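Side-chain contacts in ankyrin repeat family protein (Enterococcus faecalis, PDB 3HRA), which is of unknown function but folds as a stack of ankyrin repeats, a scaffold that in other proteins commonly mediates binding to partner proteins: residues 15-18 and 19-22; 42-45 and 46-50. One frame throughout, in Å; residues are numbered along the deposited sequence.

Both contacts are local, and their centres lie about 12 Å apart toward the N-terminal end of the ankyrin stack. Contact 1 comes first along the chain, at the turn between helix 8-14 and helix 18-25; contact 2 follows in helix 42-49, the next helix in sequence. One is a helix start at the surface, the other a largely buried helix. Arg16 and Asn50 are the first residues after helices 8-14 and 42-49 to leave helical geometry, each in a Schellman motif. The contacts meet where Arg16 CD packs against Asn49 ND2 at 3.2 Å, so the turn after helix 8-14 sits on the end of helix 42-49 and joins successive helix pairs of the stack.

Contact 1. Residues 15-18 and 19-22; sequences QRDT and KKVK
Asp17 reaches its carboxylate forward over the first turn of helix 18-25 and takes the backbone N-H of Lys20, with OD1 3.1 Å from Lys20 N. The bond is nearly straight at 166°, yet the donor comes in well above the carboxylate plane. With CG anti to its own backbone N (chi1 -168°), the acid lies across the first turn as an N-cap, and its CG rests 3.4 Å from Lys20 CB, the two side chains running at a slant to each other. OD1 has a second partner in a water, which donates to it at 3.0 Å and accepts from Lys19 N, so the acid and its water serve two of the N-H groups at the helix start. The negative charge probably also suits the positive end of the helix dipole. Behind the cap the regular bonds begin, Val21 N to Asp17 O at 2.9 Å and Lys22 N to Thr18 O at 3.0 Å. The aliphatic part of Lys22 passes beside that last carbonyl, its CG 3.5 Å from Thr18 O, and its chain runs out extended to a salt bridge with Glu53. Lys20 bends at chi2 and pairs with Glu23. Val21 packs inward on Leu9 and Ala12 of helix 8-14, while Thr18 and Val21 both touch Ile54 of helix 52-60 in the following helical pair.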
loop_
_atom_site.group_PDB
_atom_site.type_symbol
_atom_site.label_atom_id
_atom_site.label_comp_id
_atom_site.label_asym_id
_atom_site.label_seq_id
_atom_site.Cartn_x
_atom_site.Cartn_y
_atom_site.Cartn_z
ATOM N N GLN A 15 12.250 -12.402 14.918
ATOM C CA GLN A 15 13.555 -12.092 15.514
ATOM C C GLN A 15 14.456 -11.232 14.626
ATOM O O GLN A 15 15.600 -10.943 14.996
ATOM C CB GLN A 15 14.267 -13.383 15.937
ATOM C CG GLN A 15 13.612 -14.038 17.153
ATOM C CD GLN A 15 14.273 -15.324 17.547
ATOM O OE1 GLN A 15 13.744 -16.078 18.363
ATOM N NE2 GLN A 15 15.442 -15.593 16.973
ATOM N N ARG A 16 13.928 -10.809 13.475
ATOM C CA ARG A 16 14.612 -9.885 12.572
ATOM C C ARG A 16 15.950 -10.461 12.155
ATOM O O ARG A 16 16.908 -9.711 11.939
ATOM C CB ARG A 16 14.842 -8.543 13.268
ATOM C CG ARG A 16 13.694 -8.121 14.185
ATOM C CD ARG A 16 12.492 -7.619 13.393
ATOM N NE ARG A 16 12.864 -6.515 12.510
ATOM C CZ ARG A 16 12.888 -5.227 12.850
ATOM N NH1 ARG A 16 12.557 -4.829 14.079
ATOM N NH2 ARG A 16 13.282 -4.326 11.957
ATOM N N ASP A 17 16.005 -11.792 12.047
ATOM C CA ASP A 17 17.267 -12.503 11.887
ATOM C C ASP A 17 17.459 -12.889 10.425
ATOM O O ASP A 17 17.077 -13.974 9.987
ATOM C CB ASP A 17 17.299 -13.729 12.807
ATOM C CG ASP A 17 18.696 -14.352 12.915
ATOM O OD1 ASP A 17 19.540 -14.105 12.028
ATOM O OD2 ASP A 17 18.946 -15.091 13.892
ATOM N N THR A 18 18.046 -11.964 9.675
ATOM C CA THR A 18 18.205 -12.117 8.233
ATOM C C THR A 18 18.985 -13.400 7.882
ATOM O O THR A 18 18.610 -14.144 6.969
ATOM C CB THR A 18 18.942 -10.901 7.672
ATOM O OG1 THR A 18 18.201 -9.721 8.014
ATOM C CG2 THR A 18 19.087 -11.010 6.162
ATOM N N LYS A 19 20.075 -13.647 8.599
ATOM C CA LYS A 19 20.898 -14.827 8.324
ATOM C C LYS A 19 20.140 -16.126 8.593
ATOM O O LYS A 19 20.236 -17.075 7.810
ATOM C CB LYS A 19 22.202 -14.779 9.121
ATOM C CG LYS A 19 23.093 -13.612 8.727
ATOM C CD LYS A 19 24.391 -13.608 9.536
ATOM C CE LYS A 19 24.819 -12.178 9.853
ATOM N NZ LYS A 19 24.620 -11.276 8.685
ATOM N N LYS A 20 19.389 -16.175 9.690
ATOM C CA LYS A 20 18.552 -17.351 9.987
ATOM C C LYS A 20 17.464 -17.568 8.933
ATOM O O LYS A 20 17.186 -18.703 8.550
ATOM C CB LYS A 20 17.916 -17.230 11.383
ATOM C CG LYS A 20 17.176 -18.488 11.864
ATOM C CD LYS A 20 18.122 -19.682 11.976
ATOM C CE LYS A 20 17.398 -20.900 12.538
ATOM N NZ LYS A 20 18.317 -22.024 12.868
ATOM N N VAL A 21 16.833 -16.486 8.473
ATOM C CA VAL A 21 15.873 -16.562 7.368
ATOM C C VAL A 21 16.478 -17.210 6.129
ATOM O O VAL A 21 15.899 -18.135 5.564
ATOM C CB VAL A 21 15.297 -15.185 7.000
ATOM C CG1 VAL A 21 14.562 -15.269 5.651
ATOM C CG2 VAL A 21 14.369 -14.725 8.079
ATOM N N LYS A 22 17.663 -16.754 5.732
ATOM C CA LYS A 22 18.308 -17.276 4.534
ATOM C C LYS A 22 18.724 -18.729 4.716
ATOM O O LYS A 22 18.642 -19.507 3.773
ATOM C CB LYS A 22 19.491 -16.400 4.128
ATOM C CG LYS A 22 19.049 -15.068 3.601
ATOM C CD LYS A 22 20.211 -14.125 3.299
ATOM C CE LYS A 22 19.744 -12.959 2.444
ATOM N NZ LYS A 22 20.883 -12.137 1.931
HETATM O O HOH W 1 21.175 -11.813 10.928
#

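Contact 2. Residues 42-45 and 46-50; sequences PLNI and AVHNN
His48 folds back along helix 42-49 onto the carbonyl of Asn44, one turn earlier. Its CG stands anti to its own carbonyl carbon (chi1 -79°), which swings the ring toward the preceding turn and sets ND1 2.7 Å from Asn44 O. This bond is bent, 148° at the hydrogen, and ND1 lies above the carbonyl plane. The backbone N of His48 reaches the same oxygen at 3.0 Å from the opposite face, so a single carbonyl is held by two donors. The geometry places a proton on ND1. Asn44 adds its own side chain: OD1 sits at the ring edge, in plane, 3.1 Å from His48 CE1, with the amide turned well out of the ring plane. The chi1 of Asn44, -139°, is well away from a staggered value, and its ND2 donates to Asp73 O, which probably helps hold the amide in that rotation. This is the first helix of an ankyrin helix-turn-helix pair: Thr41-Pro42-Leu43 match the first three residues of the ankyrin TPLH motif, with Asn44 in place of the histidine, and the helix ends in a Schellman motif at Asn50. Leu43 CD1 meets Val47 CG2 at 4.1 Å, the two side chains crossing at an angle; Leu43 goes on to Ala55 and Ile59 of helix 52-60, Val47 to Tyr78 and Ala79 of helix 75-81. Ile45 and Asn49 lie side by side and point the same way, Ile45 CG2 3.5 Å from Asn49 ND2. The His48 ring also stacks with Tyr78.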
loop_
_atom_site.group_PDB
_atom_site.type_symbol
_atom_site.label_atom_id
_atom_site.label_comp_id
_atom_site.label_asym_id
_atom_site.label_seq_id
_atom_site.Cartn_x
_atom_site.Cartn_y
_atom_site.Cartn_z
ATOM N N PRO A 42 5.619 -15.017 7.149
ATOM C CA PRO A 42 6.924 -14.401 7.376
ATOM C C PRO A 42 7.096 -13.145 6.526
ATOM O O PRO A 42 7.656 -12.153 7.017
ATOM C CB PRO A 42 7.893 -15.517 6.976
ATOM C CG PRO A 42 7.163 -16.757 7.377
ATOM C CD PRO A 42 5.733 -16.478 6.980
ATOM N N LEU A 43 6.593 -13.167 5.292
ATOM C CA LEU A 43 6.726 -12.000 4.428
ATOM C C LEU A 43 5.965 -10.818 5.014
ATOM O O LEU A 43 6.495 -9.719 5.081
ATOM C CB LEU A 43 6.282 -12.284 2.988
ATOM C CG LEU A 43 6.314 -11.059 2.057
ATOM C CD1 LEU A 43 7.700 -10.385 1.965
ATOM C CD2 LEU A 43 5.780 -11.440 0.666
ATOM N N ASN A 44 4.732 -11.045 5.459
ATOM C CA ASN A 44 3.978 -9.961 6.060
ATOM C C ASN A 44 4.686 -9.385 7.297
ATOM O O ASN A 44 4.680 -8.165 7.501
ATOM C CB ASN A 44 2.528 -10.381 6.346
ATOM C CG ASN A 44 1.514 -9.268 6.005
ATOM O OD1 ASN A 44 1.877 -8.106 5.848
ATOM N ND2 ASN A 44 0.248 -9.634 5.894
ATOM N N ILE A 45 5.324 -10.238 8.097
ATOM C CA ILE A 45 6.053 -9.768 9.278
ATOM C C ILE A 45 7.203 -8.865 8.831
ATOM O O ILE A 45 7.407 -7.767 9.370
ATOM C CB ILE A 45 6.585 -10.948 10.130
ATOM C CG1 ILE A 45 5.414 -11.683 10.790
ATOM C CG2 ILE A 45 7.571 -10.458 11.200
ATOM C CD1 ILE A 45 5.757 -13.038 11.295
ATOM N N ALA A 46 7.945 -9.322 7.830
ATOM C CA ALA A 46 9.054 -8.531 7.288
ATOM C C ALA A 46 8.592 -7.175 6.754
ATOM O O ALA A 46 9.277 -6.174 6.921
ATOM C CB ALA A 46 9.794 -9.313 6.206
ATOM N N VAL A 47 7.441 -7.136 6.098
ATOM C CA VAL A 47 6.949 -5.871 5.547
ATOM C C VAL A 47 6.574 -4.892 6.662
ATOM O O VAL A 47 6.895 -3.707 6.589
ATOM C CB VAL A 47 5.767 -6.081 4.568
ATOM C CG1 VAL A 47 5.172 -4.749 4.151
ATOM C CG2 VAL A 47 6.241 -6.847 3.346
ATOM N N HIS A 48 5.905 -5.404 7.693
ATOM C CA HIS A 48 5.578 -4.623 8.885
ATOM C C HIS A 48 6.842 -4.049 9.535
ATOM O O HIS A 48 6.868 -2.886 9.924
ATOM C CB HIS A 48 4.798 -5.484 9.896
ATOM C CG HIS A 48 3.341 -5.646 9.562
ATOM N ND1 HIS A 48 2.900 -6.373 8.474
ATOM C CD2 HIS A 48 2.225 -5.175 10.169
ATOM C CE1 HIS A 48 1.581 -6.344 8.427
ATOM N NE2 HIS A 48 1.145 -5.620 9.443
ATOM N N ASN A 49 7.894 -4.862 9.615
ATOM C CA ASN A 49 9.169 -4.466 10.214
ATOM C C ASN A 49 10.063 -3.606 9.305
ATOM O O ASN A 49 11.062 -3.026 9.761
ATOM C CB ASN A 49 9.970 -5.707 10.614
ATOM C CG ASN A 49 9.483 -6.336 11.904
ATOM O OD1 ASN A 49 9.035 -5.648 12.811
ATOM N ND2 ASN A 49 9.584 -7.655 11.992
ATOM N N ASN A 50 9.694 -3.531 8.028
ATOM C CA ASN A 50 10.559 -2.975 6.972
ATOM C C ASN A 50 11.945 -3.626 6.934
ATOM O O ASN A 50 12.962 -2.950 6.763
ATOM C CB ASN A 50 10.664 -1.445 7.014
ATOM C CG ASN A 50 11.103 -0.858 5.678
ATOM O OD1 ASN A 50 10.857 -1.434 4.618
ATOM N ND2 ASN A 50 11.759 0.304 5.725
#